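Local coordinates for ferripyochelin binding protein (PDB 1V3W) that probably catalyses the reversible hydration of carbon dioxide as a gamma-class carbonic anhydrase, a trimeric left-handed beta-helix that binds zinc and calcium, at residues R44-I50 with I64-Y70; K34-W38 with Y159-A163; I97-S101 with I115-A119; K9-H14 with V25-L31. One frame throughout, in Å; residues are numbered along the deposited sequence.

Contact 1: R44-I50 with I64-Y70; sequences RGDIEQI and IHTSHGY. With ZN (zinc ion), chain B.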
loop_
_atom_site.group_PDB
_atom_site.type_symbol
_atom_site.label_atom_id
_atom_site.label_comp_id
_atom_site.label_asym_id
_atom_site.label_seq_id
_atom_site.Cartn_x
_atom_site.Cartn_y
_atom_site.Cartn_z
ATOM N N ARG A 44 -7.666 -8.310 8.306
ATOM C CA ARG A 44 -7.226 -9.541 8.949
ATOM C C ARG A 44 -7.639 -9.621 10.415
ATOM O O ARG A 44 -6.988 -9.060 11.291
ATOM C CB ARG A 44 -5.704 -9.679 8.793
ATOM C CG ARG A 44 -5.121 -10.989 9.315
ATOM C CD ARG A 44 -3.909 -11.444 8.482
ATOM N NE ARG A 44 -2.821 -10.468 8.453
ATOM C CZ ARG A 44 -1.853 -10.385 9.364
ATOM N NH1 ARG A 44 -1.825 -11.224 10.392
ATOM N NH2 ARG A 44 -0.905 -9.466 9.240
ATOM N N GLY A 45 -8.741 -10.323 10.668
ATOM C CA GLY A 45 -9.237 -10.472 12.027
ATOM C C GLY A 45 -8.752 -11.754 12.675
ATOM O O GLY A 45 -9.561 -12.587 13.090
ATOM N N ASP A 46 -7.434 -11.914 12.769
ATOM C CA ASP A 46 -6.857 -13.121 13.356
ATOM C C ASP A 46 -6.373 -12.988 14.799
ATOM O O ASP A 46 -5.904 -13.963 15.389
ATOM C CB ASP A 46 -5.729 -13.665 12.464
ATOM C CG ASP A 46 -4.635 -12.643 12.191
ATOM O OD1 ASP A 46 -4.691 -11.522 12.742
ATOM O OD2 ASP A 46 -3.712 -12.973 11.413
ATOM N N ILE A 47 -6.474 -11.787 15.359
ATOM C CA ILE A 47 -6.102 -11.560 16.752
ATOM C C ILE A 47 -7.360 -10.988 17.404
ATOM O O ILE A 47 -8.179 -11.745 17.928
ATOM C CB ILE A 47 -4.907 -10.582 16.883
ATOM C CG1 ILE A 47 -3.687 -11.153 16.144
ATOM C CG2 ILE A 47 -4.560 -10.376 18.356
ATOM C CD1 ILE A 47 -2.448 -10.273 16.209
ATOM N N GLU A 48 -7.531 -9.670 17.361
ATOM C CA GLU A 48 -8.729 -9.048 17.920
ATOM C C GLU A 48 -9.717 -8.793 16.782
ATOM O O GLU A 48 -9.371 -8.897 15.606
ATOM C CB GLU A 48 -8.400 -7.714 18.600
ATOM C CG GLU A 48 -7.454 -7.794 19.796
ATOM C CD GLU A 48 -7.997 -8.636 20.934
ATOM O OE1 GLU A 48 -9.231 -8.816 21.014
ATOM O OE2 GLU A 48 -7.186 -9.104 21.761
ATOM N N GLN A 49 -10.948 -8.450 17.135
ATOM C CA GLN A 49 -11.975 -8.188 16.138
ATOM C C GLN A 49 -11.768 -6.878 15.385
ATOM O O GLN A 49 -11.189 -5.921 15.907
ATOM C CB GLN A 49 -13.353 -8.148 16.807
ATOM C CG GLN A 49 -14.514 -7.909 15.843
ATOM C CD GLN A 49 -15.864 -7.857 16.544
ATOM O OE1 GLN A 49 -16.284 -6.810 17.045
ATOM N NE2 GLN A 49 -16.546 -8.994 16.588
ATOM N N ILE A 50 -12.231 -6.861 14.139
ATOM C CA ILE A 50 -12.201 -5.657 13.317
ATOM C C ILE A 50 -13.672 -5.404 13.033
ATOM O O ILE A 50 -14.334 -6.223 12.396
ATOM C CB ILE A 50 -11.464 -5.864 11.983
ATOM C CG1 ILE A 50 -9.981 -6.120 12.252
ATOM C CG2 ILE A 50 -11.641 -4.627 11.097
ATOM C CD1 ILE A 50 -9.220 -6.604 11.037
ATOM N N ILE A 64 -6.051 -3.454 7.454
ATOM C CA ILE A 64 -6.577 -3.230 8.792
ATOM C C ILE A 64 -6.197 -4.451 9.608
ATOM O O ILE A 64 -6.420 -5.588 9.187
ATOM C CB ILE A 64 -8.111 -3.060 8.816
ATOM C CG1 ILE A 64 -8.518 -1.886 7.925
ATOM C CG2 ILE A 64 -8.576 -2.803 10.254
ATOM C CD1 ILE A 64 -10.013 -1.606 7.912
ATOM N N HIS A 65 -5.583 -4.212 10.760
ATOM C CA HIS A 65 -5.170 -5.295 11.633
ATOM C C HIS A 65 -5.322 -4.840 13.077
ATOM O O HIS A 65 -5.802 -3.735 13.340
ATOM C CB HIS A 65 -3.716 -5.679 11.352
ATOM C CG HIS A 65 -3.329 -7.013 11.909
ATOM N ND1 HIS A 65 -2.102 -7.250 12.489
ATOM C CD2 HIS A 65 -4.009 -8.182 11.972
ATOM C CE1 HIS A 65 -2.043 -8.509 12.888
ATOM N NE2 HIS A 65 -3.187 -9.096 12.587
ATOM N N THR A 66 -4.910 -5.694 14.006
ATOM C CA THR A 66 -5.015 -5.392 15.427
ATOM C C THR A 66 -3.823 -5.966 16.177
ATOM O O THR A 66 -2.988 -6.669 15.608
ATOM C CB THR A 66 -6.276 -6.027 16.039
ATOM O OG1 THR A 66 -6.133 -7.455 16.035
ATOM C CG2 THR A 66 -7.521 -5.640 15.244
ATOM N N SER A 67 -3.761 -5.651 17.468
ATOM C CA SER A 67 -2.716 -6.151 18.350
ATOM C C SER A 67 -3.462 -6.753 19.532
ATOM O O SER A 67 -4.623 -6.415 19.765
ATOM C CB SER A 67 -1.815 -5.007 18.821
ATOM O OG SER A 67 -2.576 -3.937 19.352
ATOM N N HIS A 68 -2.817 -7.653 20.266
ATOM C CA HIS A 68 -3.469 -8.261 21.417
ATOM C C HIS A 68 -3.952 -7.179 22.377
ATOM O O HIS A 68 -3.172 -6.335 22.822
ATOM C CB HIS A 68 -2.519 -9.216 22.145
ATOM C CG HIS A 68 -2.330 -10.530 21.450
ATOM N ND1 HIS A 68 -1.396 -10.722 20.457
ATOM C CD2 HIS A 68 -2.972 -11.714 21.600
ATOM C CE1 HIS A 68 -1.467 -11.970 20.024
ATOM N NE2 HIS A 68 -2.415 -12.591 20.701
ATOM N N GLY A 69 -5.246 -7.205 22.680
ATOM C CA GLY A 69 -5.820 -6.224 23.582
ATOM C C GLY A 69 -6.211 -4.926 22.904
ATOM O O GLY A 69 -6.710 -4.006 23.555
ATOM N N TYR A 70 -5.994 -4.849 21.593
ATOM C CA TYR A 70 -6.320 -3.643 20.840
ATOM C C TYR A 70 -7.114 -3.928 19.575
ATOM O O TYR A 70 -6.556 -4.009 18.482
ATOM C CB TYR A 70 -5.038 -2.893 20.477
ATOM C CG TYR A 70 -4.343 -2.297 21.675
ATOM C CD1 TYR A 70 -4.838 -1.146 22.286
ATOM C CD2 TYR A 70 -3.210 -2.898 22.217
ATOM C CE1 TYR A 70 -4.222 -0.608 23.413
ATOM C CE2 TYR A 70 -2.585 -2.368 23.343
ATOM C CZ TYR A 70 -3.097 -1.225 23.935
ATOM O OH TYR A 70 -2.486 -0.698 25.050
HETATM ZN ZN ZN B . -0.299 -5.934 12.595
HETATM O O HOH W 1 -7.096 -9.113 14.133
HETATM O O HOH W 2 1.199 -6.969 12.741
#

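Contact 2: K34-W38 with Y159-A163; sequences KTSVW and YVELA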
loop_
_atom_site.group_PDB
_atom_site.type_symbol
_atom_site.label_atom_id
_atom_site.label_comp_id
_atom_site.label_asym_id
_atom_site.label_seq_id
_atom_site.Cartn_x
_atom_site.Cartn_y
_atom_site.Cartn_z
ATOM N N LYS A 34 -24.445 -1.409 4.250
ATOM C CA LYS A 34 -23.936 -0.422 3.306
ATOM C C LYS A 34 -22.450 -0.102 3.405
ATOM O O LYS A 34 -22.012 0.982 3.016
ATOM C CB LYS A 34 -24.773 0.859 3.401
ATOM C CG LYS A 34 -26.216 0.648 2.951
ATOM C CD LYS A 34 -27.070 1.887 3.157
ATOM C CE LYS A 34 -28.483 1.671 2.631
ATOM N NZ LYS A 34 -29.167 0.541 3.315
ATOM N N THR A 35 -21.679 -1.045 3.936
ATOM C CA THR A 35 -20.239 -0.857 4.014
ATOM C C THR A 35 -19.684 -1.374 2.702
ATOM O O THR A 35 -20.383 -2.040 1.939
ATOM C CB THR A 35 -19.594 -1.666 5.165
ATOM O OG1 THR A 35 -19.957 -3.048 5.047
ATOM C CG2 THR A 35 -20.036 -1.123 6.509
ATOM N N SER A 36 -18.426 -1.059 2.430
ATOM C CA SER A 36 -17.801 -1.525 1.205
ATOM C C SER A 36 -16.310 -1.728 1.423
ATOM O O SER A 36 -15.653 -0.935 2.100
ATOM C CB SER A 36 -18.059 -0.540 0.053
ATOM O OG SER A 36 -17.679 0.786 0.377
ATOM N N VAL A 37 -15.797 -2.817 0.865
ATOM C CA VAL A 37 -14.386 -3.166 0.963
ATOM C C VAL A 37 -13.926 -3.309 -0.481
ATOM O O VAL A 37 -14.441 -4.138 -1.237
ATOM C CB VAL A 37 -14.195 -4.481 1.744
ATOM C CG1 VAL A 37 -12.721 -4.844 1.805
ATOM C CG2 VAL A 37 -14.746 -4.324 3.158
ATOM N N TRP A 38 -12.947 -2.494 -0.849
ATOM C CA TRP A 38 -12.469 -2.435 -2.218
ATOM C C TRP A 38 -11.283 -3.318 -2.593
ATOM O O TRP A 38 -10.650 -3.921 -1.732
ATOM C CB TRP A 38 -12.250 -0.955 -2.550
ATOM C CG TRP A 38 -13.549 -0.209 -2.358
ATOM C CD1 TRP A 38 -14.027 0.336 -1.196
ATOM C CD2 TRP A 38 -14.609 -0.098 -3.319
ATOM N NE1 TRP A 38 -15.322 0.774 -1.377
ATOM C CE2 TRP A 38 -15.694 0.531 -2.665
ATOM C CE3 TRP A 38 -14.735 -0.452 -4.664
ATOM C CZ2 TRP A 38 -16.910 0.780 -3.322
ATOM C CZ3 TRP A 38 -15.940 -0.202 -5.310
ATOM C CH2 TRP A 38 -17.010 0.419 -4.639
ATOM N N TYR A 159 -19.600 6.741 -1.634
ATOM C CA TYR A 159 -19.191 5.347 -1.652
ATOM C C TYR A 159 -20.318 4.351 -1.481
ATOM O O TYR A 159 -20.263 3.248 -2.029
ATOM C CB TYR A 159 -18.116 5.095 -0.603
ATOM C CG TYR A 159 -16.753 5.158 -1.215
ATOM C CD1 TYR A 159 -16.075 6.367 -1.331
ATOM C CD2 TYR A 159 -16.188 4.022 -1.786
ATOM C CE1 TYR A 159 -14.865 6.445 -2.012
ATOM C CE2 TYR A 159 -14.988 4.085 -2.469
ATOM C CZ TYR A 159 -14.333 5.296 -2.581
ATOM O OH TYR A 159 -13.154 5.339 -3.282
ATOM N N VAL A 160 -21.337 4.721 -0.714
ATOM C CA VAL A 160 -22.465 3.822 -0.536
ATOM C C VAL A 160 -23.097 3.595 -1.910
ATOM O O VAL A 160 -23.450 2.473 -2.267
ATOM C CB VAL A 160 -23.506 4.417 0.429
ATOM C CG1 VAL A 160 -24.785 3.589 0.397
ATOM C CG2 VAL A 160 -22.940 4.448 1.842
ATOM N N GLU A 161 -23.216 4.667 -2.687
ATOM C CA GLU A 161 -23.792 4.571 -4.020
ATOM C C GLU A 161 -22.865 3.805 -4.961
ATOM O O GLU A 161 -23.318 2.982 -5.759
ATOM C CB GLU A 161 -24.060 5.970 -4.581
ATOM C CG GLU A 161 -25.005 6.809 -3.730
ATOM C CD GLU A 161 -26.359 6.151 -3.526
ATOM O OE1 GLU A 161 -27.042 5.864 -4.533
ATOM O OE2 GLU A 161 -26.744 5.923 -2.358
ATOM N N LEU A 162 -21.566 4.076 -4.860
ATOM C CA LEU A 162 -20.572 3.416 -5.695
ATOM C C LEU A 162 -20.615 1.910 -5.450
ATOM O O LEU A 162 -20.576 1.115 -6.388
ATOM C CB LEU A 162 -19.182 3.971 -5.368
ATOM C CG LEU A 162 -18.115 3.985 -6.462
ATOM C CD1 LEU A 162 -18.673 4.620 -7.730
ATOM C CD2 LEU A 162 -16.910 4.767 -5.961
ATOM N N ALA A 163 -20.716 1.530 -4.180
ATOM C CA ALA A 163 -20.775 0.125 -3.803
ATOM C C ALA A 163 -21.949 -0.560 -4.491
ATOM O O ALA A 163 -21.808 -1.652 -5.030
ATOM C CB ALA A 163 -20.902 -0.003 -2.288
#

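Contact 3: I97-S101 with I115-A119; sequences IGISS and IGAGA. With EDO (1,2-ethanediol), chain J.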
loop_
_atom_site.group_PDB
_atom_site.type_symbol
_atom_site.label_atom_id
_atom_site.label_comp_id
_atom_site.label_asym_id
_atom_site.label_seq_id
_atom_site.Cartn_x
_atom_site.Cartn_y
_atom_site.Cartn_z
ATOM N N ILE A 97 -10.094 9.073 6.846
ATOM C CA ILE A 97 -8.726 8.637 7.079
ATOM C C ILE A 97 -8.006 8.866 5.757
ATOM O O ILE A 97 -8.293 8.204 4.756
ATOM C CB ILE A 97 -8.681 7.144 7.479
ATOM C CG1 ILE A 97 -9.377 6.953 8.831
ATOM C CG2 ILE A 97 -7.241 6.655 7.547
ATOM C CD1 ILE A 97 -8.745 7.727 9.977
ATOM N N GLY A 98 -7.088 9.826 5.761
ATOM C CA GLY A 98 -6.349 10.170 4.561
ATOM C C GLY A 98 -5.646 9.071 3.804
ATOM O O GLY A 98 -5.255 8.041 4.355
ATOM N N ILE A 99 -5.481 9.314 2.512
ATOM C CA ILE A 99 -4.805 8.379 1.633
ATOM C C ILE A 99 -3.397 8.132 2.150
ATOM O O ILE A 99 -2.665 9.063 2.494
ATOM C CB ILE A 99 -4.746 8.941 0.198
ATOM C CG1 ILE A 99 -6.159 8.980 -0.385
ATOM C CG2 ILE A 99 -3.817 8.099 -0.668
ATOM C CD1 ILE A 99 -6.268 9.751 -1.678
ATOM N N SER A 100 -3.049 6.857 2.234
ATOM C CA SER A 100 -1.739 6.433 2.688
ATOM C C SER A 100 -1.378 6.925 4.086
ATOM O O SER A 100 -0.207 7.113 4.391
ATOM C CB SER A 100 -0.680 6.887 1.684
ATOM O OG SER A 100 0.461 6.048 1.746
ATOM N N SER A 101 -2.376 7.148 4.935
ATOM C CA SER A 101 -2.094 7.581 6.297
ATOM C C SER A 101 -1.968 6.332 7.166
ATOM O O SER A 101 -2.185 5.215 6.689
ATOM C CB SER A 101 -3.212 8.488 6.830
ATOM O OG SER A 101 -4.442 7.795 6.948
ATOM N N ILE A 115 -8.033 13.122 8.727
ATOM C CA ILE A 115 -6.623 12.821 8.905
ATOM C C ILE A 115 -6.022 13.065 7.526
ATOM O O ILE A 115 -6.464 12.480 6.537
ATOM C CB ILE A 115 -6.400 11.346 9.304
ATOM C CG1 ILE A 115 -7.173 11.019 10.589
ATOM C CG2 ILE A 115 -4.911 11.079 9.477
ATOM C CD1 ILE A 115 -6.757 11.829 11.803
ATOM N N GLY A 116 -5.030 13.943 7.457
ATOM C CA GLY A 116 -4.415 14.249 6.179
ATOM C C GLY A 116 -3.689 13.086 5.535
ATOM O O GLY A 116 -3.286 12.133 6.206
ATOM N N ALA A 117 -3.523 13.166 4.218
ATOM C CA ALA A 117 -2.822 12.133 3.467
ATOM C C ALA A 117 -1.402 11.993 3.998
ATOM O O ALA A 117 -0.714 12.987 4.224
ATOM C CB ALA A 117 -2.788 12.497 1.987
ATOM N N GLY A 118 -0.978 10.753 4.210
ATOM C CA GLY A 118 0.365 10.498 4.702
ATOM C C GLY A 118 0.629 10.772 6.172
ATOM O O GLY A 118 1.744 10.560 6.649
ATOM N N ALA A 119 -0.374 11.245 6.903
ATOM C CA ALA A 119 -0.178 11.525 8.320
ATOM C C ALA A 119 -0.105 10.226 9.115
ATOM O O ALA A 119 -0.605 9.191 8.676
ATOM C CB ALA A 119 -1.314 12.402 8.848
HETATM C C1 EDO J . 2.561 7.582 6.074
HETATM O O1 EDO J . 3.474 8.573 5.627
HETATM C C2 EDO J . 1.977 6.561 5.059
HETATM O O2 EDO J . 2.081 7.116 3.721
#

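Contact 4: K9-H14 with V25-L31; sequences KKPRIH and VIGDVVL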
loop_
_atom_site.group_PDB
_atom_site.type_symbol
_atom_site.label_atom_id
_atom_site.label_comp_id
_atom_site.label_asym_id
_atom_site.label_seq_id
_atom_site.Cartn_x
_atom_site.Cartn_y
_atom_site.Cartn_z
ATOM N N LYS A 9 -13.737 -18.442 13.932
ATOM C CA LYS A 9 -14.404 -17.249 13.427
ATOM C C LYS A 9 -14.632 -17.050 11.951
ATOM O O LYS A 9 -13.716 -17.094 11.126
ATOM C CB LYS A 9 -13.712 -15.991 13.927
ATOM C CG LYS A 9 -12.840 -16.187 15.122
ATOM C CD LYS A 9 -13.375 -15.389 16.278
ATOM C CE LYS A 9 -12.246 -14.831 17.107
ATOM N NZ LYS A 9 -12.756 -14.079 18.285
ATOM N N LYS A 10 -15.889 -16.751 11.664
ATOM C CA LYS A 10 -16.360 -16.491 10.327
ATOM C C LYS A 10 -16.761 -15.026 10.303
ATOM O O LYS A 10 -17.342 -14.514 11.258
ATOM C CB LYS A 10 -17.575 -17.366 10.044
ATOM C CG LYS A 10 -18.012 -17.378 8.604
ATOM C CD LYS A 10 -19.247 -18.235 8.440
ATOM C CE LYS A 10 -19.568 -18.487 6.976
ATOM N NZ LYS A 10 -20.213 -17.333 6.292
ATOM N N PRO A 11 -16.419 -14.313 9.232
ATOM C CA PRO A 11 -16.794 -12.896 9.160
ATOM C C PRO A 11 -18.322 -12.725 9.192
ATOM O O PRO A 11 -19.051 -13.564 8.660
ATOM C CB PRO A 11 -16.204 -12.464 7.822
ATOM C CG PRO A 11 -14.949 -13.292 7.737
ATOM C CD PRO A 11 -15.433 -14.657 8.192
ATOM N N ARG A 12 -18.803 -11.666 9.840
ATOM C CA ARG A 12 -20.242 -11.394 9.864
ATOM C C ARG A 12 -20.418 -10.228 8.910
ATOM O O ARG A 12 -20.075 -9.087 9.230
ATOM C CB ARG A 12 -20.751 -10.993 11.249
ATOM C CG ARG A 12 -22.285 -10.907 11.276
ATOM C CD ARG A 12 -22.827 -10.309 12.561
ATOM N NE ARG A 12 -24.287 -10.377 12.646
ATOM C CZ ARG A 12 -25.018 -9.568 13.405
ATOM N NH1 ARG A 12 -24.419 -8.634 14.128
ATOM N NH2 ARG A 12 -26.338 -9.691 13.455
ATOM N N ILE A 13 -20.957 -10.525 7.735
ATOM C CA ILE A 13 -21.132 -9.522 6.700
ATOM C C ILE A 13 -22.590 -9.267 6.341
ATOM O O ILE A 13 -23.312 -10.182 5.946
ATOM C CB ILE A 13 -20.361 -9.952 5.440
ATOM C CG1 ILE A 13 -18.886 -10.160 5.795
ATOM C CG2 ILE A 13 -20.510 -8.909 4.344
ATOM C CD1 ILE A 13 -18.060 -10.763 4.680
ATOM N N HIS A 14 -23.011 -8.012 6.468
ATOM C CA HIS A 14 -24.385 -7.640 6.153
ATOM C C HIS A 14 -24.633 -7.878 4.669
ATOM O O HIS A 14 -23.770 -7.609 3.834
ATOM C CB HIS A 14 -24.621 -6.172 6.510
ATOM C CG HIS A 14 -26.062 -5.768 6.487
ATOM N ND1 HIS A 14 -26.736 -5.475 5.322
ATOM C CD2 HIS A 14 -26.963 -5.628 7.489
ATOM C CE1 HIS A 14 -27.989 -5.170 5.607
ATOM N NE2 HIS A 14 -28.154 -5.257 6.916
ATOM N N VAL A 25 -10.815 -10.776 3.454
ATOM C CA VAL A 25 -11.445 -10.630 4.760
ATOM C C VAL A 25 -11.264 -11.954 5.489
ATOM O O VAL A 25 -11.735 -12.994 5.027
ATOM C CB VAL A 25 -12.944 -10.292 4.613
ATOM C CG1 VAL A 25 -13.586 -10.146 5.982
ATOM C CG2 VAL A 25 -13.102 -9.000 3.812
ATOM N N ILE A 26 -10.583 -11.904 6.629
ATOM C CA ILE A 26 -10.284 -13.105 7.400
ATOM C C ILE A 26 -10.720 -13.067 8.860
ATOM O O ILE A 26 -10.461 -12.103 9.575
ATOM C CB ILE A 26 -8.761 -13.373 7.411
ATOM C CG1 ILE A 26 -8.230 -13.469 5.981
ATOM C CG2 ILE A 26 -8.454 -14.651 8.180
ATOM C CD1 ILE A 26 -6.732 -13.268 5.890
ATOM N N GLY A 27 -11.379 -14.137 9.293
ATOM C CA GLY A 27 -11.774 -14.265 10.682
ATOM C C GLY A 27 -12.808 -13.372 11.331
ATOM O O GLY A 27 -13.911 -13.179 10.818
ATOM N N ASP A 28 -12.426 -12.837 12.487
ATOM C CA ASP A 28 -13.290 -11.993 13.300
ATOM C C ASP A 28 -13.426 -10.587 12.741
ATOM O O ASP A 28 -12.803 -9.644 13.233
ATOM C CB ASP A 28 -12.747 -11.946 14.731
ATOM C CG ASP A 28 -13.761 -11.418 15.730
ATOM O OD1 ASP A 28 -13.418 -11.348 16.927
ATOM O OD2 ASP A 28 -14.894 -11.080 15.324
ATOM N N VAL A 29 -14.259 -10.464 11.716
ATOM C CA VAL A 29 -14.511 -9.192 11.065
ATOM C C VAL A 29 -16.010 -8.992 10.942
ATOM O O VAL A 29 -16.737 -9.910 10.558
ATOM C CB VAL A 29 -13.891 -9.153 9.649
ATOM C CG1 VAL A 29 -14.216 -7.829 8.969
ATOM C CG2 VAL A 29 -12.389 -9.351 9.737
ATOM N N VAL A 30 -16.473 -7.796 11.290
ATOM C CA VAL A 30 -17.886 -7.468 11.191
ATOM C C VAL A 30 -18.035 -6.297 10.228
ATOM O O VAL A 30 -17.404 -5.256 10.409
ATOM C CB VAL A 30 -18.478 -7.055 12.559
ATOM C CG1 VAL A 30 -19.948 -6.701 12.396
ATOM C CG2 VAL A 30 -18.307 -8.182 13.571
ATOM N N LEU A 31 -18.848 -6.474 9.191
ATOM C CA LEU A 31 -19.088 -5.412 8.218
ATOM C C LEU A 31 -20.589 -5.131 8.248
ATOM O O LEU A 31 -21.388 -5.964 7.817
ATOM C CB LEU A 31 -18.657 -5.877 6.813
ATOM C CG LEU A 31 -17.184 -6.283 6.633
ATOM C CD1 LEU A 31 -16.934 -6.746 5.202
ATOM C CD2 LEU A 31 -16.286 -5.107 6.978
#

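Contact 1: R44-I50 with I64-Y70
His-65 is held at both nitrogens and on one face: ND1 binds the zinc ion at 2.2 Å, NE2 donates a hydrogen bond to Asp-46, and the guanidinium of Arg-44 lies over the ring, offset toward its rim, the two planes 32° apart. Both NH1 of Arg-44 and NE2 of His-65 are donors, so their 3.3 Å approach is a contact over the face and no hydrogen bond. OD1 of Asp-46 accepts from NE2 of His-65 at 2.9 Å in the plane of the imidazole, OD2 of Asp-46 from NH1 of Arg-44 at 2.8 Å, each by its syn lone pair. OD2 also has NE2 of His-166 of the second subunit as a partner. Arg-44 reaches over the ring because its CG lies anti to the backbone N (chi1 -175°) and the chain then bends at chi2 and chi3. Its NH2 continues to Asp-60 and Tyr-159 of the second subunit, which also supplies His-82 to the zinc; His-87 of this chain is the remaining protein ligand. With an alanine at Arg-44, Asp-46 is likely to lose the arginine's share of its counter-charge and the imidazole the cover on one face. A water is gripped by Arg-44 O, Ile-47 N, Glu-48 O and Thr-66 OG1, and CG2 of Ile-47 sits over the centre of the His-68 ring. OE2 of Glu-48 accepts Gly-69 N at 2.9 Å, tethering the type II turn from Ser-67 to Tyr-70. Metal and carboxylate together probably hold the imidazole against rotation, and the anionic partner would be expected to make ND1 a stronger donor to zinc.

Contact 2: K34-W38 with Y159-A163
Lys-34, Ser-36 and Trp-38, on one coil of a left-handed beta-helix, pack against Tyr-159 to Ala-163 of the long C-terminal helix 146-169. The dense part centres on Trp-38. The CD2-CE2 edge of Tyr-159 comes up against one face of the indole in an offset edge-to-face pair, with planes at 76° and the centroids of the five-membered ring of Trp-38 and the phenol ring of Tyr-159 5.0 Å apart. CE2 of Tyr-159 stands above the indole toward its rim, and CD2 of Tyr-159 approaches NE1 of Trp-38 to 3.4 Å. Beyond the benzo end of the indole, CH2 of Trp-38 abuts the helix backbone, 3.9 Å from CA of Ala-163, with CG of Leu-162 beside it. The methyl CB of Ala-163 fits against CB of Ser-36 at 3.7 Å. The third subunit adds to this cluster, its Arg-44 making a cation-pi contact with Trp-38. Tyr-159 belongs to the zinc site at the subunit interface, and the pairing is consistent with holding it beside the metal centre. Packing is looser at the partly exposed end, where the aliphatic chain of Lys-34 passes obliquely over Val-160, CD of Lys-34 no closer than 4.0 Å to CG1 of Val-160, and its amino group turns off from the helix. Back at the buried end, OG of Ser-36 lies between its own backbone N and carbonyl carbon (chi1 54°), where it accepts a weak hydrogen bond of 2.9 Å from NE1 of Trp-38.

Contact 3: I97-S101 with I115-A119
Two successive coils of the left-handed beta-helix turn the same corner here, each through a type II turn: Gly-98 to Ser-101 lies against Gly-116 to Ala-119. Just before the corner Ile-97 and Ile-115 form a parallel bridge, and their side chains run side by side in the same direction, although Ile-97 has two conformers and the touch of its CD1 on CG1 of Ile-115 belongs to one of them. Gly-98 N reaches Ile-115 O in a weak, bent bond. A side chain on Gly-98 would run into Ile-115 O and the backbone that follows it, which accounts for a glycine at this point. The firmer link between coils is Gly-118 N to Ile-99 O, 2.9 Å, joined by a CA-H...O contact from Gly-118 CA to Ser-100 O. Within the first turn, Gly-98 O accepts both N and OG of Ser-101 from the same face of its plane. OG of Ser-101 reaches Gly-98 O at 2.7 Å because chi1 of 65° sets it between the backbone N and the carbonyl carbon. Ile-99 and Ala-117 pack against Met-85 and Val-120 of the third subunit, so the corners also face the trimer interface. Turns stacked in register from coil to coil are the hallmark of the hexapeptide-repeat beta-helix.

Contact 4: K9-H14 with V25-L31
Arg-12 N donates to Val-29 O at 2.8 Å, the first of three backbone hydrogen bonds that do most of the joining between 9-14 and 25-31. Leu-31 N gives to Arg-12 O at 2.9 Å and His-14 N to Leu-31 O at 2.9 Å, the alternation expected of parallel strands. Gly-27 CA and Val-30 CA add CA-H...O contacts to the carbonyls of Lys-9 and Arg-12, respectively. Pro-11 has no N-H to give, and Gly-27 O lies beside its ring without a bond.

Among the apolar contacts, CG of Pro-11 slides past CG1 of Val-25 at 3.9 Å, the two side chains running in opposite directions. Ile-13 and Leu-31 point the same way, CG1 of the first 4.0 Å from CD1 of the second, and Leu-31 continues inward to Val-19 and Val-52.

Charge enters at the corner, where Asp-28 centres an inverse gamma turn. The chain of Lys-9, bent at chi2 and chi3, crosses CB of Asp-28 at a slant and forms a salt bridge, NZ of Lys-9 meeting OD1 of Asp-28 at 3.1 Å from above the carboxylate plane. OD2 of Asp-28 bonds Gln-49 on the next coil. Replacing Asp-28 by an alanine is likely to deprive NZ of Lys-9 of its counter-charge and the amide of Gln-49 of this acceptor. Short parallel strands, paired coil on coil and broken by tight corners, are characteristic of the left-handed beta-helix, of which this is the N-terminal end.

How the contacts relate
Contacts 1, 3 and 4 all join one coil of the beta-helix to the next, whereas contact 2 ties coil to C-terminal helix and closes a loop that encloses contacts 1 and 3 in sequence. Contacts 2 and 3 are buried; contacts 1 and 4 are partly exposed. Contacts 4 and 1 share two sheets and touch directly, Gly-45 N lying 2.7 Å from Ile-26 O, a probable hydrogen bond. The chemistry follows location: mainly backbone bonds and aliphatic packing in contacts 3 and 4, with a salt bridge added at the surface in contact 4, aromatic packing in contact 2, metal and charge in contact 1. Across the interface, contact 1 of one subunit adjoins contact 2 of another.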